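Local coordinates for protein type II restriction enzyme BsoBI (Geobacillus stearothermophilus, PDB 1DC1) that recognises the double-stranded DNA sequence 5'-CYCGRG-3' as a homodimer and cleaves it after the first C, leaving terminal 5'-phosphates, at residues T203-V211 / R263-K271; K276-I284 / S300-T308. All blocks are in the same frame, centred on the assembly; numbering follows the deposited sequence. Where two conformers were deposited one is given.

Contact 1 (T203-V211 / R263-K271); sequences TVSLVKKNV and RIRNKFSEK. Unlike the reference sequence in segment 203-211: Ser205 (reference Pro). With nucleotides of chain A.
Leu206, Val207 and Lys267 bury the most surface where the turn of the two-stranded hairpin 203-211 packs on the last turns of helix 247-270. Leu206 lays CD1 over the face of Phe268, 4.1 Å from the ring centroid and only 5° off the ring normal, a CH-pi contact. Val204 CG1 meets the same ring at its edge, 4.0 Å from Phe268 CE1. Val207 CG1, set anti to its carbonyl carbon, enters the helix surface, 3.6 Å from Ile264 CA and equally near CB of Lys267. The aliphatic part of Lys267 then runs past the Leu206 carbonyl, and a water bridges its NZ to Leu206 O. In the hairpin, Lys208 and Lys209 both face Val204, a G1 beta bulge.

Lys209 bends at chi2 (-73°) and chi4, passing CE over one guanidinium face of Arg263, 3.1 Å from its NH1. Lys209 NZ donates to Lys208 O from above the carbonyl plane and to OP1 of DA4 of chain A, modelled at 2.5 Å, shorter than usual and of doubtful exact length; Ser287 of the second subunit is a further partner. Arg263 forms salt bridges with Glu291 and Asp251 of that subunit. The backbone N of Asn210 holds OP1 of DC5 of chain A at 2.8 Å, with an N-H...O angle of 165°. Putting an alanine in place of Lys209 would probably leave the DA4 phosphate without this nearby ammonium and uncover the guanidinium face of Arg263. The chemistry is divided: apolar packing fixes the hairpin on the helix, while phosphates and acids of the second subunit probably offset the cationic cluster.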
loop_
_atom_site.group_PDB
_atom_site.type_symbol
_atom_site.label_atom_id
_atom_site.label_comp_id
_atom_site.label_asym_id
_atom_site.label_seq_id
_atom_site.Cartn_x
_atom_site.Cartn_y
_atom_site.Cartn_z
ATOM N N THR D 203 -15.831 12.945 -5.805
ATOM C CA THR D 203 -15.581 12.428 -7.145
ATOM C C THR D 203 -15.592 13.648 -8.059
ATOM O O THR D 203 -16.556 14.405 -8.057
ATOM C CB THR D 203 -16.665 11.497 -7.632
ATOM O OG1 THR D 203 -16.717 10.353 -6.774
ATOM C CG2 THR D 203 -16.344 11.051 -9.095
ATOM N N VAL D 204 -14.528 13.854 -8.818
ATOM C CA VAL D 204 -14.468 15.000 -9.703
ATOM C C VAL D 204 -14.801 14.506 -11.095
ATOM O O VAL D 204 -14.048 13.755 -11.731
ATOM C CB VAL D 204 -13.093 15.632 -9.656
ATOM C CG1 VAL D 204 -13.005 16.814 -10.634
ATOM C CG2 VAL D 204 -12.833 16.088 -8.256
ATOM N N SER D 205 -15.970 14.923 -11.555
ATOM C CA SER D 205 -16.463 14.474 -12.846
ATOM C C SER D 205 -15.612 14.597 -14.109
ATOM O O SER D 205 -15.704 13.708 -14.967
ATOM C CB SER D 205 -17.861 15.026 -13.081
ATOM O OG SER D 205 -18.663 14.676 -11.973
ATOM N N LEU D 206 -14.779 15.631 -14.237
ATOM C CA LEU D 206 -13.954 15.759 -15.428
ATOM C C LEU D 206 -12.889 14.688 -15.479
ATOM O O LEU D 206 -12.616 14.158 -16.549
ATOM C CB LEU D 206 -13.263 17.118 -15.446
ATOM C CG LEU D 206 -13.714 18.231 -16.382
ATOM C CD1 LEU D 206 -12.525 19.098 -16.705
ATOM C CD2 LEU D 206 -14.368 17.643 -17.634
ATOM N N VAL D 207 -12.247 14.410 -14.338
ATOM C CA VAL D 207 -11.210 13.383 -14.307
ATOM C C VAL D 207 -11.816 12.035 -14.024
ATOM O O VAL D 207 -11.201 11.036 -14.357
ATOM C CB VAL D 207 -10.107 13.683 -13.253
ATOM C CG1 VAL D 207 -9.550 15.059 -13.508
ATOM C CG2 VAL D 207 -10.670 13.670 -11.873
ATOM N N LYS D 208 -13.023 11.998 -13.433
ATOM C CA LYS D 208 -13.700 10.736 -13.101
ATOM C C LYS D 208 -12.860 9.988 -12.062
ATOM O O LYS D 208 -12.693 8.751 -12.153
ATOM C CB LYS D 208 -13.843 9.807 -14.336
ATOM C CG LYS D 208 -14.847 10.293 -15.407
ATOM C CD LYS D 208 -14.555 9.701 -16.806
ATOM C CE LYS D 208 -13.465 10.497 -17.583
ATOM N NZ LYS D 208 -12.084 9.860 -17.571
ATOM N N LYS D 209 -12.292 10.746 -11.119
ATOM C CA LYS D 209 -11.466 10.186 -10.044
ATOM C C LYS D 209 -11.817 10.976 -8.793
ATOM O O LYS D 209 -12.345 12.101 -8.863
ATOM C CB LYS D 209 -9.960 10.324 -10.372
ATOM C CG LYS D 209 -9.448 9.538 -11.642
ATOM C CD LYS D 209 -9.389 8.026 -11.362
ATOM C CE LYS D 209 -9.200 7.151 -12.628
ATOM N NZ LYS D 209 -10.492 6.959 -13.417
ATOM N N ASN D 210 -11.580 10.349 -7.661
ATOM C CA ASN D 210 -11.828 10.967 -6.373
ATOM C C ASN D 210 -10.645 11.882 -6.070
ATOM O O ASN D 210 -9.516 11.605 -6.514
ATOM C CB ASN D 210 -11.975 9.843 -5.368
ATOM C CG ASN D 210 -13.240 9.066 -5.572
ATOM O OD1 ASN D 210 -14.333 9.619 -5.506
ATOM N ND2 ASN D 210 -13.107 7.778 -5.839
ATOM N N VAL D 211 -10.902 12.969 -5.344
ATOM C CA VAL D 211 -9.853 13.914 -4.960
ATOM C C VAL D 211 -9.972 14.158 -3.465
ATOM O O VAL D 211 -11.063 14.312 -2.936
ATOM C CB VAL D 211 -9.972 15.255 -5.738
ATOM C CG1 VAL D 211 -8.786 16.115 -5.399
ATOM C CG2 VAL D 211 -9.941 14.990 -7.305
ATOM N N ARG D 263 -3.459 13.741 -13.806
ATOM C CA ARG D 263 -4.742 13.440 -14.435
ATOM C C ARG D 263 -5.596 14.725 -14.330
ATOM O O ARG D 263 -6.239 15.130 -15.288
ATOM C CB ARG D 263 -5.456 12.302 -13.682
ATOM C CG ARG D 263 -4.964 10.919 -14.080
ATOM C CD ARG D 263 -5.467 9.815 -13.146
ATOM N NE ARG D 263 -5.147 8.439 -13.604
ATOM C CZ ARG D 263 -5.522 7.324 -12.950
ATOM N NH1 ARG D 263 -6.212 7.409 -11.825
ATOM N NH2 ARG D 263 -5.263 6.113 -13.432
ATOM N N ILE D 264 -5.584 15.357 -13.144
ATOM C CA ILE D 264 -6.360 16.573 -12.868
ATOM C C ILE D 264 -5.992 17.726 -13.800
ATOM O O ILE D 264 -6.861 18.285 -14.484
ATOM C CB ILE D 264 -6.193 17.040 -11.392
ATOM C CG1 ILE D 264 -6.967 16.101 -10.463
ATOM C CG2 ILE D 264 -6.721 18.479 -11.222
ATOM C CD1 ILE D 264 -6.627 16.250 -8.924
ATOM N N ARG D 265 -4.713 18.054 -13.824
ATOM C CA ARG D 265 -4.184 19.114 -14.658
ATOM C C ARG D 265 -4.462 18.876 -16.124
ATOM O O ARG D 265 -4.828 19.818 -16.831
ATOM C CB ARG D 265 -2.687 19.235 -14.447
ATOM C CG ARG D 265 -2.342 20.139 -13.319
ATOM C CD ARG D 265 -0.833 20.254 -13.124
ATOM N NE ARG D 265 -0.112 18.984 -13.012
ATOM C CZ ARG D 265 0.600 18.432 -13.991
ATOM N NH1 ARG D 265 0.693 19.022 -15.174
ATOM N NH2 ARG D 265 1.243 17.297 -13.781
ATOM N N ASN D 266 -4.296 17.631 -16.568
ATOM C CA ASN D 266 -4.519 17.270 -17.956
ATOM C C ASN D 266 -5.980 17.488 -18.351
ATOM O O ASN D 266 -6.266 18.222 -19.308
ATOM C CB ASN D 266 -4.114 15.801 -18.196
ATOM C CG ASN D 266 -2.574 15.609 -18.325
ATOM O OD1 ASN D 266 -1.806 16.573 -18.436
ATOM N ND2 ASN D 266 -2.137 14.353 -18.315
ATOM N N LYS D 267 -6.895 16.881 -17.605
ATOM C CA LYS D 267 -8.302 17.001 -17.912
ATOM C C LYS D 267 -8.802 18.453 -17.840
ATOM O O LYS D 267 -9.535 18.931 -18.726
ATOM C CB LYS D 267 -9.082 16.120 -16.955
ATOM C CG LYS D 267 -8.972 14.671 -17.322
ATOM C CD LYS D 267 -9.407 14.485 -18.767
ATOM C CE LYS D 267 -9.466 13.026 -19.128
ATOM N NZ LYS D 267 -10.729 12.731 -19.869
ATOM N N PHE D 268 -8.409 19.172 -16.790
ATOM C CA PHE D 268 -8.872 20.548 -16.676
ATOM C C PHE D 268 -8.326 21.447 -17.815
ATOM O O PHE D 268 -9.067 22.247 -18.377
ATOM C CB PHE D 268 -8.536 21.161 -15.276
ATOM C CG PHE D 268 -9.605 20.901 -14.215
ATOM C CD1 PHE D 268 -9.641 19.674 -13.521
ATOM C CD2 PHE D 268 -10.648 21.808 -14.014
ATOM C CE1 PHE D 268 -10.729 19.347 -12.644
ATOM C CE2 PHE D 268 -11.736 21.511 -13.154
ATOM C CZ PHE D 268 -11.781 20.269 -12.463
ATOM N N SER D 269 -7.051 21.308 -18.160
ATOM C CA SER D 269 -6.450 22.121 -19.196
ATOM C C SER D 269 -7.140 21.956 -20.511
ATOM O O SER D 269 -7.264 22.920 -21.265
ATOM C CB SER D 269 -5.002 21.754 -19.388
ATOM O OG SER D 269 -4.274 22.300 -18.320
ATOM N N GLU D 270 -7.551 20.722 -20.784
ATOM C CA GLU D 270 -8.265 20.384 -21.988
ATOM C C GLU D 270 -9.468 21.264 -22.122
ATOM O O GLU D 270 -9.880 21.609 -23.233
ATOM C CB GLU D 270 -8.753 18.966 -21.914
ATOM C CG GLU D 270 -7.689 17.966 -22.211
ATOM C CD GLU D 270 -8.260 16.579 -22.181
ATOM O OE1 GLU D 270 -9.520 16.475 -22.143
ATOM O OE2 GLU D 270 -7.456 15.615 -22.186
ATOM N N LYS D 271 -10.041 21.600 -20.980
ATOM C CA LYS D 271 -11.216 22.444 -20.931
ATOM C C LYS D 271 -10.830 23.908 -20.819
ATOM O O LYS D 271 -11.669 24.791 -20.659
ATOM C CB LYS D 271 -12.061 22.075 -19.719
ATOM C CG LYS D 271 -13.129 21.060 -20.056
ATOM C CD LYS D 271 -12.647 19.941 -21.027
ATOM C CE LYS D 271 -13.841 19.075 -21.522
ATOM N NZ LYS D 271 -13.746 18.674 -22.969
ATOM P P DC A 5 -8.998 7.443 -7.309
ATOM O OP1 DC A 5 -10.218 7.968 -7.974
ATOM O OP2 DC A 5 -7.684 7.826 -7.809
ATOM O "O5'" DC A 5 -9.116 7.943 -5.808
ATOM C "C5'" DC A 5 -8.161 7.566 -4.822
ATOM C "C4'" DC A 5 -8.852 7.348 -3.499
ATOM O "O4'" DC A 5 -9.625 6.131 -3.529
ATOM C "C3'" DC A 5 -7.890 7.151 -2.337
ATOM O "O3'" DC A 5 -7.436 8.389 -1.843
ATOM C "C2'" DC A 5 -8.724 6.391 -1.334
ATOM C "C1'" DC A 5 -9.529 5.494 -2.261
ATOM N N1 DC A 5 -8.989 4.123 -2.442
ATOM C C2 DC A 5 -9.147 3.219 -1.369
ATOM O O2 DC A 5 -9.659 3.645 -0.293
ATOM N N3 DC A 5 -8.735 1.927 -1.525
ATOM C C4 DC A 5 -8.184 1.532 -2.689
ATOM N N4 DC A 5 -7.831 0.255 -2.810
ATOM C C5 DC A 5 -7.990 2.435 -3.781
ATOM C C6 DC A 5 -8.390 3.714 -3.607
ATOM P P DA A 4 -11.543 3.556 -11.703
ATOM O OP1 DA A 4 -11.345 4.796 -12.555
ATOM O OP2 DA A 4 -10.866 2.257 -12.090
ATOM O "O5'" DA A 4 -11.086 3.936 -10.229
ATOM C "C5'" DA A 4 -11.619 5.089 -9.571
ATOM C "C4'" DA A 4 -11.092 5.160 -8.163
ATOM O "O4'" DA A 4 -11.700 4.106 -7.382
ATOM C "C3'" DA A 4 -9.571 4.969 -8.048
ATOM O "O3'" DA A 4 -8.993 5.852 -7.102
ATOM C "C2'" DA A 4 -9.455 3.602 -7.379
ATOM C "C1'" DA A 4 -10.715 3.616 -6.534
ATOM N N9 DA A 4 -11.168 2.348 -6.003
ATOM C C8 DA A 4 -11.174 1.141 -6.618
ATOM N N7 DA A 4 -11.493 0.161 -5.824
ATOM C C5 DA A 4 -11.753 0.777 -4.603
ATOM C C6 DA A 4 -12.141 0.264 -3.335
ATOM N N6 DA A 4 -12.293 -1.036 -3.094
ATOM N N1 DA A 4 -12.354 1.142 -2.331
ATOM C C2 DA A 4 -12.171 2.446 -2.585
ATOM N N3 DA A 4 -11.803 3.043 -3.726
ATOM C C4 DA A 4 -11.602 2.128 -4.710
HETATM O O HOH W 1 -12.889 14.801 -19.442
#

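Contact 2 (K276-I284 / S300-T308)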
loop_
_atom_site.group_PDB
_atom_site.type_symbol
_atom_site.label_atom_id
_atom_site.label_comp_id
_atom_site.label_asym_id
_atom_site.label_seq_id
_atom_site.Cartn_x
_atom_site.Cartn_y
_atom_site.Cartn_z
ATOM N N LYS D 276 -6.075 25.613 -9.028
ATOM C CA LYS D 276 -4.822 25.533 -8.263
ATOM C C LYS D 276 -4.681 24.083 -7.806
ATOM O O LYS D 276 -5.678 23.379 -7.689
ATOM C CB LYS D 276 -4.865 26.426 -7.007
ATOM C CG LYS D 276 -4.930 27.921 -7.297
ATOM C CD LYS D 276 -5.138 28.659 -5.989
ATOM C CE LYS D 276 -5.230 30.145 -6.184
ATOM N NZ LYS D 276 -5.332 30.528 -7.618
ATOM N N THR D 277 -3.455 23.636 -7.571
ATOM C CA THR D 277 -3.251 22.266 -7.095
ATOM C C THR D 277 -2.298 22.288 -5.909
ATOM O O THR D 277 -1.385 23.108 -5.842
ATOM C CB THR D 277 -2.670 21.302 -8.179
ATOM O OG1 THR D 277 -1.446 21.837 -8.659
ATOM C CG2 THR D 277 -3.692 21.073 -9.344
ATOM N N ILE D 278 -2.535 21.412 -4.938
ATOM C CA ILE D 278 -1.659 21.367 -3.765
ATOM C C ILE D 278 -1.380 19.914 -3.351
ATOM O O ILE D 278 -2.127 18.997 -3.684
ATOM C CB ILE D 278 -2.250 22.178 -2.494
ATOM C CG1 ILE D 278 -3.496 21.474 -1.915
ATOM C CG2 ILE D 278 -2.550 23.628 -2.853
ATOM C CD1 ILE D 278 -4.062 22.160 -0.654
ATOM N N PHE D 279 -0.265 19.741 -2.649
ATOM C CA PHE D 279 0.134 18.465 -2.084
ATOM C C PHE D 279 0.538 18.717 -0.636
ATOM O O PHE D 279 1.399 19.560 -0.366
ATOM C CB PHE D 279 1.324 17.845 -2.794
ATOM C CG PHE D 279 1.742 16.550 -2.174
ATOM C CD1 PHE D 279 1.045 15.372 -2.467
ATOM C CD2 PHE D 279 2.764 16.505 -1.222
ATOM C CE1 PHE D 279 1.350 14.167 -1.814
ATOM C CE2 PHE D 279 3.083 15.279 -0.557
ATOM C CZ PHE D 279 2.369 14.127 -0.859
ATOM N N ILE D 280 -0.082 18.001 0.292
ATOM C CA ILE D 280 0.247 18.131 1.712
ATOM C C ILE D 280 0.589 16.720 2.163
ATOM O O ILE D 280 -0.168 15.802 1.929
ATOM C CB ILE D 280 -0.973 18.630 2.540
ATOM C CG1 ILE D 280 -1.444 19.983 2.001
ATOM C CG2 ILE D 280 -0.644 18.678 4.032
ATOM C CD1 ILE D 280 -2.846 20.386 2.515
ATOM N N GLY D 281 1.744 16.549 2.795
ATOM C CA GLY D 281 2.121 15.219 3.243
ATOM C C GLY D 281 2.812 15.218 4.598
ATOM O O GLY D 281 3.565 16.123 4.879
ATOM N N ALA D 282 2.556 14.211 5.436
ATOM C CA ALA D 282 3.235 14.118 6.734
ATOM C C ALA D 282 4.633 13.441 6.597
ATOM O O ALA D 282 5.550 13.734 7.376
ATOM C CB ALA D 282 2.331 13.355 7.765
ATOM N N ALA D 283 4.793 12.551 5.616
ATOM C CA ALA D 283 6.066 11.856 5.359
ATOM C C ALA D 283 6.643 12.368 4.038
ATOM O O ALA D 283 6.190 11.993 2.953
ATOM C CB ALA D 283 5.831 10.366 5.278
ATOM N N ILE D 284 7.607 13.261 4.126
ATOM C CA ILE D 284 8.214 13.841 2.945
ATOM C C ILE D 284 9.726 13.636 3.034
ATOM O O ILE D 284 10.389 14.123 3.934
ATOM C CB ILE D 284 7.838 15.382 2.793
ATOM C CG1 ILE D 284 6.322 15.521 2.583
ATOM C CG2 ILE D 284 8.555 16.016 1.551
ATOM C CD1 ILE D 284 5.781 16.965 2.348
ATOM N N SER D 300 3.710 24.165 -11.762
ATOM C CA SER D 300 2.800 23.049 -11.972
ATOM C C SER D 300 2.053 22.679 -10.659
ATOM O O SER D 300 0.914 22.229 -10.701
ATOM C CB SER D 300 3.502 21.863 -12.683
ATOM O OG SER D 300 3.895 20.855 -11.803
ATOM N N LEU D 301 2.660 22.907 -9.501
ATOM C CA LEU D 301 1.964 22.712 -8.230
ATOM C C LEU D 301 1.904 24.138 -7.644
ATOM O O LEU D 301 2.889 24.873 -7.685
ATOM C CB LEU D 301 2.752 21.771 -7.326
ATOM C CG LEU D 301 2.163 20.978 -6.162
ATOM C CD1 LEU D 301 1.031 20.099 -6.641
ATOM C CD2 LEU D 301 3.322 20.139 -5.503
ATOM N N THR D 302 0.747 24.538 -7.125
ATOM C CA THR D 302 0.524 25.870 -6.557
ATOM C C THR D 302 1.060 26.086 -5.137
ATOM O O THR D 302 1.568 27.165 -4.801
ATOM C CB THR D 302 -0.976 26.234 -6.552
ATOM O OG1 THR D 302 -1.551 25.856 -7.805
ATOM C CG2 THR D 302 -1.154 27.718 -6.357
ATOM N N ASN D 303 0.946 25.053 -4.305
ATOM C CA ASN D 303 1.414 25.152 -2.929
ATOM C C ASN D 303 1.599 23.757 -2.337
ATOM O O ASN D 303 1.099 22.751 -2.871
ATOM C CB ASN D 303 0.407 25.965 -2.101
ATOM C CG ASN D 303 1.054 26.736 -0.984
ATOM O OD1 ASN D 303 2.171 26.428 -0.529
ATOM N ND2 ASN D 303 0.346 27.742 -0.512
ATOM N N SER D 304 2.313 23.695 -1.227
ATOM C CA SER D 304 2.565 22.418 -0.568
ATOM C C SER D 304 2.925 22.668 0.876
ATOM O O SER D 304 3.400 23.746 1.228
ATOM C CB SER D 304 3.717 21.694 -1.246
ATOM O OG SER D 304 3.992 20.440 -0.646
ATOM N N ALA D 305 2.671 21.685 1.730
ATOM C CA ALA D 305 3.035 21.828 3.121
ATOM C C ALA D 305 3.333 20.449 3.728
ATOM O O ALA D 305 2.773 19.445 3.295
ATOM C CB ALA D 305 1.925 22.512 3.904
ATOM N N ASN D 306 4.269 20.409 4.676
ATOM C CA ASN D 306 4.538 19.186 5.381
ATOM C C ASN D 306 3.546 19.255 6.567
ATOM O O ASN D 306 3.612 20.178 7.412
ATOM C CB ASN D 306 5.951 19.137 5.920
ATOM C CG ASN D 306 6.218 17.861 6.630
ATOM O OD1 ASN D 306 5.516 17.490 7.584
ATOM N ND2 ASN D 306 7.218 17.146 6.163
ATOM N N LEU D 307 2.623 18.285 6.608
ATOM C CA LEU D 307 1.569 18.211 7.616
ATOM C C LEU D 307 2.075 18.117 9.069
ATOM O O LEU D 307 1.339 18.454 9.988
ATOM C CB LEU D 307 0.587 17.055 7.273
ATOM C CG LEU D 307 -0.720 16.877 8.099
ATOM C CD1 LEU D 307 -1.739 17.985 7.800
ATOM C CD2 LEU D 307 -1.354 15.511 7.791
ATOM N N THR D 308 3.312 17.690 9.297
ATOM C CA THR D 308 3.804 17.614 10.682
ATOM C C THR D 308 4.403 18.951 11.157
ATOM O O THR D 308 4.812 19.073 12.315
ATOM C CB THR D 308 4.880 16.512 10.856
ATOM O OG1 THR D 308 6.080 16.918 10.214
ATOM C CG2 THR D 308 4.394 15.179 10.252
#
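Phe279 O is gripped by two donors from the neighbouring strand: Ser304 OG at 2.8 Å, tilted 27° from the carbonyl plane, and the backbone N of Ala305, which lies in that plane. The two strands belong to a beta-alpha-beta unit in which helix 286-298 connects parallel strands 276-281 and 303-306; the axes of these segments approach to 4.9 Å and lie at 7° to each other. Strand 303-306 is the outermost on this side of the chain's mixed sheet. Phe279 brackets Ser304 in the parallel pattern, its N bonding weakly to Asn303 O and its O taking Ala305 N, and Gly281 N in turn bonds to Ala305 O.

At the entry, Thr302 OG1 accepts from Thr277 N at 2.9 Å, and Thr302 N returns a bond to Thr277 O. Ser304 has OG anti to the backbone N (chi1 -179°), which brings it to Phe279 O and to the edge of the Phe279 ring, near its plane. The ring itself packs edge-to-face with Trp254 and touches Lys242, a predicted magnesium-site residue, consistent with this core backing the active site of a PDDEXK nuclease. A CB modelled at Gly281 would probably come within 2.9 Å of Phe279 CE2. On the other sheet face, Ile280 CG2 crosses to Leu307 CB at 3.8 Å, and helix 310-321 covers Ile280 through Leu316.

Beyond the strands, Leu307 N reaches Gly281 O at 2.9 Å from well above the carbonyl plane, and Thr308 CG2 packs on Ala282 CB. Asn306 ND2 binds Leu17 O and Thr19 OG1 of the N-terminal region. Asn306 OD1 closes an Asx turn by accepting Thr308 N at 2.8 Å in the carbonyl plane, with Thr308 OG1 approaching from above that plane at 2.7 Å.

Contact 1 closes before contact 2 opens, so the two stand in series along the chain, their centres about 19 Å apart. Helix 247-270 supplies the second half of contact 1 and is followed in the chain, after a short loop, by strand 276-281, the first half of contact 2. The two contacts touch where Arg265 CD packs 3.6 Å from Ser300 O. Strand 235-242 is a neighbour of both: Val204, Val211 and Ile264 pack on it from contact 1, and strand 276-281 pairs with it from contact 2. That strand carries the predicted magnesium-site residue Glu240, so both the DNA-facing hairpin contact and the parallel edge of the sheet border the probable catalytic centre.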